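Local coordinates for rhusiopathiae surface protein B (Erysipelothrix rhusiopathiae, PDB 3V10) that probably binds collagen as a bacterial surface adhesin, this chain being its collagen-binding domain, thought to hold its ligand by the Collagen Hug mechanism, at residues V217-N222 with K235-I240. Numbering follows the deposited sequence.
Sequences VDVEAN and KEYGTI
Tyr237 OH is hydrogen-bonded to Lys226 NZ, which anchors the far end of a ring whose face meets Val219. The methyl Val219 CG1 lies 4.2 Å from the centroid of the Tyr237 ring and 27° off the ring normal, a CH-pi contact over the face. It leans to the hydroxyl side, with Val219 CG1 3.8 Å from Tyr237 CE2 and 4.0 Å from Tyr237 CZ. Placing Tyr237 CG opposite the carbonyl carbon (chi1 -54°) sends the ring across to the strand. Lys226 also pairs with Val219 through its backbone, so one residue of the adjoining strand holds both partners of the CH-pi contact. Two residues back along the strand, Val217 CG2 meets Ile240 CD1 tip to tip at 3.9 Å. Ile240 reaches it with an extended end, CD1 being anti to CA (chi2 177°). No hydrogen bond links 217-222 with 235-240; apolar side chains alone join them. The contact thus bridges two antiparallel sheets of the DEv-IgG fold, strand 208-221 in one and 239-243 in the other, with Phe233 of helix 230-236 touching both Val217 and Ile240.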
loop_
_atom_site.group_PDB
_atom_site.type_symbol
_atom_site.label_atom_id
_atom_site.label_comp_id
_atom_site.label_asym_id
_atom_site.label_seq_id
_atom_site.Cartn_x
_atom_site.Cartn_y
_atom_site.Cartn_z
ATOM N N VAL A 217 -9.812 -10.853 15.958
ATOM C CA VAL A 217 -9.177 -10.216 17.111
ATOM C C VAL A 217 -8.114 -11.091 17.759
ATOM O O VAL A 217 -8.340 -12.272 17.984
ATOM C CB VAL A 217 -10.218 -9.885 18.210
ATOM C CG1 VAL A 217 -9.569 -9.077 19.316
ATOM C CG2 VAL A 217 -11.399 -9.137 17.614
ATOM N N ASP A 218 -6.953 -10.513 18.041
ATOM C CA ASP A 218 -5.904 -11.245 18.734
ATOM C C ASP A 218 -6.056 -10.828 20.189
ATOM O O ASP A 218 -6.181 -9.638 20.489
ATOM C CB ASP A 218 -4.519 -10.859 18.221
ATOM C CG ASP A 218 -4.272 -11.338 16.811
ATOM O OD1 ASP A 218 -4.446 -12.548 16.563
ATOM O OD2 ASP A 218 -3.902 -10.510 15.951
ATOM N N VAL A 219 -6.080 -11.808 21.087
ATOM C CA VAL A 219 -6.232 -11.538 22.510
ATOM C C VAL A 219 -5.044 -12.126 23.250
ATOM O O VAL A 219 -4.879 -13.345 23.299
ATOM C CB VAL A 219 -7.526 -12.170 23.054
ATOM C CG1 VAL A 219 -7.715 -11.813 24.527
ATOM C CG2 VAL A 219 -8.707 -11.699 22.233
ATOM N N GLU A 220 -4.214 -11.256 23.817
ATOM C CA GLU A 220 -3.033 -11.705 24.542
ATOM C C GLU A 220 -3.049 -11.274 26.005
ATOM O O GLU A 220 -3.244 -10.104 26.318
ATOM C CB GLU A 220 -1.768 -11.169 23.870
ATOM C CG GLU A 220 -0.486 -11.641 24.535
ATOM C CD GLU A 220 0.750 -11.063 23.889
ATOM O OE1 GLU A 220 0.922 -9.824 23.934
ATOM O OE2 GLU A 220 1.547 -11.851 23.337
ATOM N N ALA A 221 -2.847 -12.234 26.899
ATOM C CA ALA A 221 -2.822 -11.950 28.326
ATOM C C ALA A 221 -2.099 -13.082 29.043
ATOM O O ALA A 221 -2.155 -14.234 28.610
ATOM C CB ALA A 221 -4.238 -11.803 28.859
ATOM N N ASN A 222 -1.430 -12.739 30.139
ATOM C CA ASN A 222 -0.669 -13.694 30.931
ATOM C C ASN A 222 0.053 -14.781 30.141
ATOM O O ASN A 222 -0.181 -15.974 30.351
ATOM C CB ASN A 222 -1.553 -14.326 32.016
ATOM C CG ASN A 222 -3.001 -14.440 31.600
ATOM O OD1 ASN A 222 -3.350 -15.217 30.713
ATOM N ND2 ASN A 222 -3.856 -13.652 32.239
ATOM N N LYS A 235 -18.887 -12.640 22.288
ATOM C CA LYS A 235 -19.447 -13.545 23.287
ATOM C C LYS A 235 -18.626 -13.646 24.567
ATOM O O LYS A 235 -19.147 -14.059 25.606
ATOM C CB LYS A 235 -19.608 -14.953 22.701
ATOM C CG LYS A 235 -20.505 -15.039 21.476
ATOM C CD LYS A 235 -20.766 -16.494 21.078
ATOM C CE LYS A 235 -19.480 -17.238 20.725
ATOM N NZ LYS A 235 -18.819 -16.670 19.521
ATOM N N GLU A 236 -17.354 -13.260 24.507
ATOM C CA GLU A 236 -16.487 -13.376 25.675
ATOM C C GLU A 236 -15.815 -12.117 26.215
ATOM O O GLU A 236 -15.728 -11.937 27.431
ATOM C CB GLU A 236 -15.378 -14.397 25.397
ATOM C CG GLU A 236 -15.842 -15.809 25.097
ATOM C CD GLU A 236 -14.673 -16.744 24.841
ATOM O OE1 GLU A 236 -13.906 -16.499 23.883
ATOM O OE2 GLU A 236 -14.518 -17.722 25.601
ATOM N N TYR A 237 -15.338 -11.247 25.329
ATOM C CA TYR A 237 -14.605 -10.065 25.781
ATOM C C TYR A 237 -15.231 -8.686 25.649
ATOM O O TYR A 237 -14.832 -7.759 26.347
ATOM C CB TYR A 237 -13.231 -10.047 25.113
ATOM C CG TYR A 237 -12.449 -11.317 25.324
ATOM C CD1 TYR A 237 -12.671 -12.443 24.526
ATOM C CD2 TYR A 237 -11.509 -11.412 26.348
ATOM C CE1 TYR A 237 -11.974 -13.631 24.749
ATOM C CE2 TYR A 237 -10.809 -12.596 26.579
ATOM C CZ TYR A 237 -11.046 -13.698 25.779
ATOM O OH TYR A 237 -10.359 -14.863 26.018
ATOM N N GLY A 238 -16.195 -8.529 24.756
ATOM C CA GLY A 238 -16.797 -7.221 24.608
ATOM C C GLY A 238 -17.782 -7.156 23.468
ATOM O O GLY A 238 -18.448 -8.142 23.165
ATOM N N THR A 239 -17.866 -5.993 22.832
ATOM C CA THR A 239 -18.793 -5.805 21.730
ATOM C C THR A 239 -18.161 -5.021 20.590
ATOM O O THR A 239 -17.546 -3.975 20.801
ATOM C CB THR A 239 -20.062 -5.040 22.180
ATOM O OG1 THR A 239 -20.642 -5.685 23.323
ATOM C CG2 THR A 239 -21.095 -5.005 21.051
ATOM N N ILE A 240 -18.308 -5.547 19.384
ATOM C CA ILE A 240 -17.809 -4.876 18.195
ATOM C C ILE A 240 -19.021 -4.700 17.294
ATOM O O ILE A 240 -19.714 -5.668 16.975
ATOM C CB ILE A 240 -16.747 -5.710 17.466
ATOM C CG1 ILE A 240 -15.451 -5.719 18.279
ATOM C CG2 ILE A 240 -16.497 -5.140 16.076
ATOM C CD1 ILE A 240 -14.357 -6.586 17.678
#